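PDB 3EWM: putative sugar kinase PH1459 from Pyrococcus horikoshii, which is a PfkB-family carbohydrate kinase that probably transfers phosphate from ATP to a sugar, perhaps fructose. Local coordinates for residues 220-225 with 229-234; 265-270 with 300-305; 272-277 with 295-300. All blocks are in the same frame, centred on the assembly; numbering follows the deposited sequence.

Contact 1 (220-225 with 229-234); sequences GCRLIK and VVDVPS
Cys-221 and Leu-223 face Val-232 and Val-230 as the two hydrogen-bonded pairs of an antiparallel ladder, and their side chains stand on the packed face of the sheet. Four backbone bonds hold the ladder; Val-230 N to Leu-223 O is the straightest, 2.7 Å and 178° at the hydrogen. This face is apolar: SG of the small Cys-221 lies 4.3 Å from CB of Val-232, and the larger Leu-223 reaches up to Leu-253. Phe-249 and Leu-253 of helix 245-259 cover Cys-221 and Leu-223, while Leu-265, Leu-266 and Asn-273 of helix 265-279 cover the two valines. The two strands form a beta hairpin at the edge of the large sheet of the ribokinase-like PfkB fold, with 228-233 outermost in the chain and 220-225 bonded on its far side to 211-215. At the start of strand 220-225, Gly-220, one of the ATP-binding residues, has no room for a CB, which would run into Val-232 O and, at these backbone angles, into the carbonyl O of the residue before.

The other face, with Arg-222, Asp-231, Ile-224 and Val-229, is the looser, more solvent-exposed one. Arg-222 and Asp-231 run side by side from a non-hydrogen-bonded pair; NE donates within the guanidinium plane to OD2 of Asp-231 at 2.9 Å, a salt bridge, and NH2 makes a weak bond to OD1 at 3.1 Å, the two planes being 48° apart. A bend at chi3 of -49° turns NE so that its N-H faces OD2. Alongside, CG1 of Val-229 touches the aliphatic part of Arg-222, 3.4 Å from CG.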
loop_
_atom_site.group_PDB
_atom_site.type_symbol
_atom_site.label_atom_id
_atom_site.label_comp_id
_atom_site.label_asym_id
_atom_site.label_seq_id
_atom_site.Cartn_x
_atom_site.Cartn_y
_atom_site.Cartn_z
ATOM N N GLY A 220 -14.794 -19.712 22.571
ATOM C CA GLY A 220 -14.384 -19.035 23.784
ATOM C C GLY A 220 -12.887 -19.120 23.932
ATOM O O GLY A 220 -12.165 -19.068 22.946
ATOM N N CYS A 221 -12.423 -19.266 25.165
ATOM C CA CYS A 221 -10.996 -19.293 25.414
ATOM C C CYS A 221 -10.678 -19.969 26.730
ATOM O O CYS A 221 -11.573 -20.401 27.461
ATOM C CB CYS A 221 -10.415 -17.877 25.381
ATOM S SG CYS A 221 -11.054 -16.801 26.649
ATOM N N ARG A 222 -9.393 -20.042 27.023
ATOM C CA ARG A 222 -8.908 -20.764 28.171
ATOM C C ARG A 222 -7.771 -19.953 28.787
ATOM O O ARG A 222 -6.946 -19.391 28.079
ATOM C CB ARG A 222 -8.460 -22.145 27.695
ATOM C CG ARG A 222 -7.441 -22.879 28.525
ATOM C CD ARG A 222 -7.061 -24.211 27.833
ATOM N NE ARG A 222 -8.238 -24.975 27.438
ATOM C CZ ARG A 222 -8.447 -25.520 26.240
ATOM N NH1 ARG A 222 -7.538 -25.449 25.268
ATOM N NH2 ARG A 222 -9.578 -26.172 26.021
ATOM N N LEU A 223 -7.762 -19.859 30.110
ATOM C CA LEU A 223 -6.694 -19.164 30.806
ATOM C C LEU A 223 -5.902 -20.172 31.590
ATOM O O LEU A 223 -6.464 -20.941 32.361
ATOM C CB LEU A 223 -7.236 -18.091 31.741
ATOM C CG LEU A 223 -7.999 -16.946 31.078
ATOM C CD1 LEU A 223 -8.456 -15.983 32.147
ATOM C CD2 LEU A 223 -7.145 -16.249 30.032
ATOM N N ILE A 224 -4.597 -20.171 31.372
ATOM C CA ILE A 224 -3.708 -21.121 32.022
ATOM C C ILE A 224 -2.710 -20.383 32.902
ATOM O O ILE A 224 -2.009 -19.468 32.453
ATOM C CB ILE A 224 -2.965 -21.981 30.992
ATOM C CG1 ILE A 224 -3.965 -22.654 30.059
ATOM C CG2 ILE A 224 -2.079 -23.027 31.694
ATOM C CD1 ILE A 224 -3.729 -22.334 28.627
ATOM N N LYS A 225 -2.669 -20.779 34.166
ATOM C CA LYS A 225 -1.603 -20.354 35.060
ATOM C C LYS A 225 -1.023 -21.589 35.718
ATOM O O LYS A 225 -1.738 -22.340 36.404
ATOM C CB LYS A 225 -2.087 -19.341 36.093
ATOM C CG LYS A 225 -0.955 -18.843 36.974
ATOM C CD LYS A 225 -1.243 -17.489 37.569
ATOM C CE LYS A 225 -0.017 -16.966 38.334
ATOM N NZ LYS A 225 1.229 -16.905 37.495
ATOM N N VAL A 229 -6.021 -24.603 34.616
ATOM C CA VAL A 229 -6.706 -24.247 33.379
ATOM C C VAL A 229 -8.120 -23.779 33.726
ATOM O O VAL A 229 -8.877 -24.513 34.366
ATOM C CB VAL A 229 -6.750 -25.445 32.405
ATOM C CG1 VAL A 229 -7.496 -25.098 31.136
ATOM C CG2 VAL A 229 -5.349 -25.910 32.076
ATOM N N VAL A 230 -8.452 -22.543 33.349
ATOM C CA VAL A 230 -9.820 -22.027 33.459
ATOM C C VAL A 230 -10.410 -21.907 32.060
ATOM O O VAL A 230 -9.964 -21.081 31.247
ATOM C CB VAL A 230 -9.883 -20.665 34.194
ATOM C CG1 VAL A 230 -11.293 -20.037 34.087
ATOM C CG2 VAL A 230 -9.460 -20.825 35.657
ATOM N N ASP A 231 -11.393 -22.749 31.759
ATOM C CA ASP A 231 -12.060 -22.639 30.480
ATOM C C ASP A 231 -13.207 -21.655 30.551
ATOM O O ASP A 231 -14.014 -21.693 31.481
ATOM C CB ASP A 231 -12.470 -24.007 29.914
ATOM C CG ASP A 231 -11.384 -24.605 29.017
ATOM O OD1 ASP A 231 -11.578 -24.691 27.785
ATOM O OD2 ASP A 231 -10.309 -24.949 29.534
ATOM N N VAL A 232 -13.248 -20.748 29.579
ATOM C CA VAL A 232 -14.289 -19.733 29.508
ATOM C C VAL A 232 -15.046 -19.891 28.189
ATOM O O VAL A 232 -14.605 -19.373 27.156
ATOM C CB VAL A 232 -13.709 -18.291 29.637
ATOM C CG1 VAL A 232 -14.840 -17.275 29.780
ATOM C CG2 VAL A 232 -12.746 -18.174 30.841
ATOM N N PRO A 233 -16.181 -20.628 28.205
ATOM C CA PRO A 233 -16.944 -20.730 26.970
ATOM C C PRO A 233 -17.540 -19.387 26.619
ATOM O O PRO A 233 -17.815 -18.571 27.500
ATOM C CB PRO A 233 -18.054 -21.746 27.295
ATOM C CG PRO A 233 -18.130 -21.812 28.761
ATOM C CD PRO A 233 -16.791 -21.396 29.310
ATOM N N SER A 234 -17.710 -19.149 25.330
ATOM C CA SER A 234 -18.242 -17.880 24.874
ATOM C C SER A 234 -19.710 -17.745 25.241
ATOM O O SER A 234 -20.432 -18.736 25.407
ATOM C CB SER A 234 -18.058 -17.732 23.374
ATOM O OG SER A 234 -18.604 -18.865 22.729
#

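Contact 2 (265-270 with 300-305); sequences LLKLGK and AREVLA
Lys-267 reaches from helix 265-279 across to Glu-302 on helix 298-304, and most of this small contact lies along that one side chain. Its CB, directed at the other helix, comes first, 4.1 Å from CG of Glu-302. CG follows at 3.8 Å from the same carbon, so the aliphatic roots of the two charged residues pack against each other before their ends meet. Next, CD passes 3.5 Å from OE2 of Glu-302, and CE keeps close to that oxygen. The chain is extended until chi4, where a bend (-69° as modelled) turns NZ to the carboxylate; there it forms a salt bridge with OE2 of Glu-302 at 2.7 Å, although NZ is modelled rather too close to the Glu-302 carboxylate and its exact place is less sure.

The two side chains cross at about a right angle, Glu-302 sending CG anti to its backbone N (chi1 180°) and folding at chi2. A long, flexible pair of opposite charges suits helices whose nearest CA atoms, those of Lys-267 and Glu-302, stand 7.1 Å apart. In this PfkB-family fold the contact fastens the last helix of the modelled chain onto helix 265-279, far from the ATP-binding residues. With an alanine at Lys-267, the Glu-302 carboxylate is likely to lose its positive mate across the helices, and its CG the aliphatic chain it rests on.

On the buried side Val-303 brings CG2 to 4.3 Å from the backbone O of Lys-267, and its compact branches also touch Phe-271, Leu-260 and Lys-259. Asp-264 OD1 accepts a hydrogen bond from the backbone N of Lys-267 at the start of its helix.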
loop_
_atom_site.group_PDB
_atom_site.type_symbol
_atom_site.label_atom_id
_atom_site.label_comp_id
_atom_site.label_asym_id
_atom_site.label_seq_id
_atom_site.Cartn_x
_atom_site.Cartn_y
_atom_site.Cartn_z
ATOM N N LEU A 265 -8.063 -15.760 37.936
ATOM C CA LEU A 265 -8.411 -16.254 36.592
ATOM C C LEU A 265 -9.898 -16.198 36.260
ATOM O O LEU A 265 -10.278 -15.871 35.129
ATOM C CB LEU A 265 -7.851 -17.663 36.344
ATOM C CG LEU A 265 -6.318 -17.811 36.342
ATOM C CD1 LEU A 265 -5.888 -19.185 35.861
ATOM C CD2 LEU A 265 -5.634 -16.740 35.527
ATOM N N LEU A 266 -10.730 -16.515 37.247
ATOM C CA LEU A 266 -12.183 -16.396 37.109
ATOM C C LEU A 266 -12.663 -14.966 36.858
ATOM O O LEU A 266 -13.438 -14.732 35.939
ATOM C CB LEU A 266 -12.886 -17.006 38.330
ATOM C CG LEU A 266 -12.808 -18.536 38.395
ATOM C CD1 LEU A 266 -13.542 -19.024 39.624
ATOM C CD2 LEU A 266 -13.418 -19.164 37.120
ATOM N N LYS A 267 -12.179 -14.013 37.653
ATOM C CA LYS A 267 -12.588 -12.613 37.503
ATOM C C LYS A 267 -12.093 -12.091 36.158
ATOM O O LYS A 267 -12.812 -11.390 35.442
ATOM C CB LYS A 267 -12.020 -11.755 38.637
ATOM C CG LYS A 267 -12.697 -11.981 39.985
ATOM C CD LYS A 267 -11.971 -11.196 41.074
ATOM C CE LYS A 267 -12.427 -11.630 42.466
ATOM N NZ LYS A 267 -13.824 -11.215 42.727
ATOM N N LEU A 268 -10.862 -12.455 35.834
ATOM C CA LEU A 268 -10.235 -12.053 34.598
ATOM C C LEU A 268 -10.967 -12.685 33.407
ATOM O O LEU A 268 -11.324 -11.994 32.464
ATOM C CB LEU A 268 -8.778 -12.473 34.646
ATOM C CG LEU A 268 -7.869 -12.124 33.486
ATOM C CD1 LEU A 268 -7.862 -10.625 33.244
ATOM C CD2 LEU A 268 -6.473 -12.650 33.880
ATOM N N GLY A 269 -11.219 -13.991 33.485
ATOM C CA GLY A 269 -11.972 -14.707 32.447
ATOM C C GLY A 269 -13.357 -14.144 32.166
ATOM O O GLY A 269 -13.719 -13.911 31.003
ATOM N N LYS A 270 -14.131 -13.919 33.222
ATOM C CA LYS A 270 -15.469 -13.334 33.086
ATOM C C LYS A 270 -15.421 -11.915 32.498
ATOM O O LYS A 270 -16.263 -11.554 31.688
ATOM C CB LYS A 270 -16.235 -13.359 34.415
ATOM C CG LYS A 270 -16.421 -14.763 35.042
ATOM C CD LYS A 270 -17.172 -15.738 34.130
ATOM C CE LYS A 270 -16.255 -16.774 33.469
ATOM N NZ LYS A 270 -17.064 -17.849 32.804
ATOM N N ALA A 300 -17.913 -6.735 34.767
ATOM C CA ALA A 300 -17.003 -5.647 34.441
ATOM C C ALA A 300 -16.752 -4.778 35.651
ATOM O O ALA A 300 -15.657 -4.261 35.816
ATOM C CB ALA A 300 -17.544 -4.815 33.313
ATOM N N ARG A 301 -17.773 -4.618 36.491
ATOM C CA ARG A 301 -17.639 -3.823 37.712
ATOM C C ARG A 301 -16.594 -4.391 38.674
ATOM O O ARG A 301 -15.927 -3.652 39.381
ATOM C CB ARG A 301 -18.995 -3.647 38.399
ATOM C CG ARG A 301 -19.866 -2.608 37.725
ATOM C CD ARG A 301 -21.009 -2.161 38.633
ATOM N NE ARG A 301 -21.909 -3.264 38.977
ATOM C CZ ARG A 301 -22.956 -3.652 38.249
ATOM N NH1 ARG A 301 -23.258 -3.044 37.106
ATOM N NH2 ARG A 301 -23.704 -4.662 38.667
ATOM N N GLU A 302 -16.438 -5.706 38.677
ATOM C CA GLU A 302 -15.387 -6.343 39.452
ATOM C C GLU A 302 -14.004 -5.757 39.118
ATOM O O GLU A 302 -13.229 -5.413 40.018
ATOM C CB GLU A 302 -15.413 -7.847 39.194
ATOM C CG GLU A 302 -14.356 -8.607 39.945
ATOM C CD GLU A 302 -14.761 -8.900 41.374
ATOM O OE1 GLU A 302 -15.870 -9.458 41.584
ATOM O OE2 GLU A 302 -13.958 -8.579 42.280
ATOM N N VAL A 303 -13.727 -5.613 37.823
ATOM C CA VAL A 303 -12.424 -5.155 37.340
ATOM C C VAL A 303 -12.347 -3.636 37.254
ATOM O O VAL A 303 -11.359 -3.038 37.691
ATOM C CB VAL A 303 -12.077 -5.775 35.949
ATOM C CG1 VAL A 303 -10.829 -5.132 35.354
ATOM C CG2 VAL A 303 -11.907 -7.276 36.057
ATOM N N LEU A 304 -13.377 -3.010 36.687
ATOM C CA LEU A 304 -13.283 -1.595 36.367
ATOM C C LEU A 304 -13.732 -0.689 37.506
ATOM O O LEU A 304 -13.212 0.411 37.638
ATOM C CB LEU A 304 -14.020 -1.248 35.067
ATOM C CG LEU A 304 -13.621 -1.970 33.773
ATOM C CD1 LEU A 304 -14.491 -1.506 32.609
ATOM C CD2 LEU A 304 -12.136 -1.797 33.443
ATOM N N ALA A 305 -14.683 -1.149 38.322
ATOM C CA ALA A 305 -15.236 -0.315 39.403
ATOM C C ALA A 305 -14.869 -0.836 40.791
ATOM O O ALA A 305 -13.792 -1.399 40.991
ATOM C CB ALA A 305 -16.743 -0.192 39.261
#

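Contact 3 (272-277 with 295-300); sequences ANLVAA and LKYKEA
Leu-274 pushes its two methyl groups into the turn formed by Tyr-297, Glu-299 and Ala-300. CD1 sits over one face of the Tyr-297 ring, 4.2 Å from the centroid and 18° off the normal, a CH-pi contact displaced toward the rim near CG and CD1 of the ring. The other methyl, CD2, lodges among three beta carbons: 3.5 Å from CB of Tyr-297, 3.7 Å from CB of Ala-300 and 4.1 Å from CB of Glu-299. A branched leucine suits this place because its fork serves the ring and the helix start at once, and the short methyl of Ala-300 lets CD2 come close.

Torsions set this up: Leu-274 holds CG anti to the backbone N (chi1 171°), projecting the fork from its helix toward the turn. Tyr-297 occupies the N-cap position of helix 298-304, and the chain's turn into that helix places its CB and ring beside the CB atoms of the first turn. Further out, on the solvent side, Glu-299 forms a salt bridge with Lys-298, OE1 to NZ at 3.3 Å, whose hydrogen bond is weak.

Behind these residues, Leu-294 of helix 291-294 touches both Leu-274 and Ala-300, and Leu-278 flanks Tyr-297. Helix 265-279 packs on helix 245-259 through Ala-272 and Val-275 and on helix 298-304 through Leu-274, while its Asn-273 meets the end of strand 228-233.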
loop_
_atom_site.group_PDB
_atom_site.type_symbol
_atom_site.label_atom_id
_atom_site.label_comp_id
_atom_site.label_asym_id
_atom_site.label_seq_id
_atom_site.Cartn_x
_atom_site.Cartn_y
_atom_site.Cartn_z
ATOM N N ALA A 272 -12.839 -10.580 30.540
ATOM C CA ALA A 272 -12.385 -10.674 29.160
ATOM C C ALA A 272 -13.463 -11.271 28.264
ATOM O O ALA A 272 -13.665 -10.811 27.128
ATOM C CB ALA A 272 -11.069 -11.464 29.070
ATOM N N ASN A 273 -14.198 -12.249 28.790
ATOM C CA ASN A 273 -15.300 -12.842 28.039
ATOM C C ASN A 273 -16.365 -11.793 27.703
ATOM O O ASN A 273 -16.823 -11.716 26.556
ATOM C CB ASN A 273 -15.926 -14.008 28.811
ATOM C CG ASN A 273 -16.783 -14.908 27.928
ATOM O OD1 ASN A 273 -16.570 -15.006 26.719
ATOM N ND2 ASN A 273 -17.729 -15.592 28.535
ATOM N N LEU A 274 -16.742 -10.989 28.698
ATOM C CA LEU A 274 -17.772 -9.960 28.524
ATOM C C LEU A 274 -17.346 -8.909 27.516
ATOM O O LEU A 274 -18.118 -8.533 26.645
ATOM C CB LEU A 274 -18.132 -9.312 29.865
ATOM C CG LEU A 274 -19.039 -8.078 29.805
ATOM C CD1 LEU A 274 -20.434 -8.448 29.335
ATOM C CD2 LEU A 274 -19.090 -7.364 31.141
ATOM N N VAL A 275 -16.109 -8.440 27.647
ATOM C CA VAL A 275 -15.556 -7.467 26.701
ATOM C C VAL A 275 -15.570 -8.004 25.271
ATOM O O VAL A 275 -16.058 -7.319 24.362
ATOM C CB VAL A 275 -14.160 -6.987 27.115
ATOM C CG1 VAL A 275 -13.511 -6.093 25.976
ATOM C CG2 VAL A 275 -14.255 -6.238 28.436
ATOM N N ALA A 276 -15.043 -9.222 25.079
ATOM C CA ALA A 276 -15.075 -9.868 23.770
ATOM C C ALA A 276 -16.501 -10.014 23.252
ATOM O O ALA A 276 -16.774 -9.671 22.100
ATOM C CB ALA A 276 -14.372 -11.234 23.783
ATOM N N ALA A 277 -17.400 -10.506 24.105
ATOM C CA ALA A 277 -18.797 -10.705 23.709
ATOM C C ALA A 277 -19.388 -9.386 23.226
ATOM O O ALA A 277 -19.953 -9.303 22.126
ATOM C CB ALA A 277 -19.612 -11.256 24.885
ATOM N N LEU A 295 -19.735 -0.930 32.555
ATOM C CA LEU A 295 -20.121 -0.709 33.945
ATOM C C LEU A 295 -21.562 -1.149 34.255
ATOM O O LEU A 295 -21.900 -1.376 35.409
ATOM C CB LEU A 295 -19.886 0.748 34.335
ATOM C CG LEU A 295 -18.643 1.186 35.128
ATOM C CD1 LEU A 295 -17.485 0.220 35.102
ATOM C CD2 LEU A 295 -18.212 2.535 34.632
ATOM N N LYS A 296 -22.378 -1.312 33.215
ATOM C CA LYS A 296 -23.759 -1.807 33.351
ATOM C C LYS A 296 -23.827 -3.295 33.708
ATOM O O LYS A 296 -24.903 -3.812 34.028
ATOM C CB LYS A 296 -24.560 -1.552 32.065
ATOM C CG LYS A 296 -24.373 -0.156 31.455
ATOM C CD LYS A 296 -25.259 0.894 32.081
ATOM C CE LYS A 296 -26.637 0.936 31.424
ATOM N NZ LYS A 296 -27.464 2.053 31.988
ATOM N N TYR A 297 -22.678 -3.969 33.651
ATOM C CA TYR A 297 -22.565 -5.406 33.917
ATOM C C TYR A 297 -21.688 -5.655 35.124
ATOM O O TYR A 297 -20.671 -4.976 35.310
ATOM C CB TYR A 297 -21.960 -6.138 32.712
ATOM C CG TYR A 297 -22.766 -5.995 31.450
ATOM C CD1 TYR A 297 -23.733 -6.937 31.111
ATOM C CD2 TYR A 297 -22.575 -4.899 30.599
ATOM C CE1 TYR A 297 -24.484 -6.799 29.938
ATOM C CE2 TYR A 297 -23.324 -4.753 29.430
ATOM C CZ TYR A 297 -24.272 -5.701 29.108
ATOM O OH TYR A 297 -25.013 -5.555 27.954
ATOM N N LYS A 298 -22.061 -6.645 35.934
ATOM C CA LYS A 298 -21.338 -6.907 37.172
ATOM C C LYS A 298 -19.967 -7.545 36.925
ATOM O O LYS A 298 -19.032 -7.312 37.688
ATOM C CB LYS A 298 -22.195 -7.710 38.173
ATOM C CG LYS A 298 -21.923 -9.213 38.281
ATOM C CD LYS A 298 -23.020 -10.044 37.636
ATOM C CE LYS A 298 -22.921 -11.499 38.073
ATOM N NZ LYS A 298 -23.935 -12.370 37.415
ATOM N N GLU A 299 -19.847 -8.323 35.848
ATOM C CA GLU A 299 -18.569 -8.961 35.482
ATOM C C GLU A 299 -17.482 -7.929 35.162
ATOM O O GLU A 299 -16.286 -8.215 35.270
ATOM C CB GLU A 299 -18.744 -9.906 34.286
ATOM C CG GLU A 299 -19.706 -11.086 34.502
ATOM C CD GLU A 299 -21.171 -10.682 34.423
ATOM O OE1 GLU A 299 -22.026 -11.493 34.824
ATOM O OE2 GLU A 299 -21.467 -9.555 33.969
ATOM N N ALA A 300 -17.913 -6.735 34.767
ATOM C CA ALA A 300 -17.003 -5.647 34.441
ATOM C C ALA A 300 -16.752 -4.778 35.651
ATOM O O ALA A 300 -15.657 -4.261 35.816
ATOM C CB ALA A 300 -17.544 -4.815 33.313
#

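How the contacts relate
Contact 1 closes first along the chain; contact 2 then opens, and contact 3 is nested inside the loop that contact 2 closes. Contacts 2 and 3, with centres about 7 Å apart, share Ala-300 and join the same pair of helices, 265-279 and 298-304. The centre of contact 1 is about 14 and 15 Å from those of contacts 2 and 3, on the same side of the chain's centre. Helix 265-279 ties all three together: Val-230 CG2 packs 3.6 Å from Leu-265 CB, and Asn-273 ND2 makes a weak hydrogen bond to Pro-233 O. The hairpin that carries ATP-binding Gly-220 is thus covered by helix 265-279, whose other contacts hold the last modelled helix.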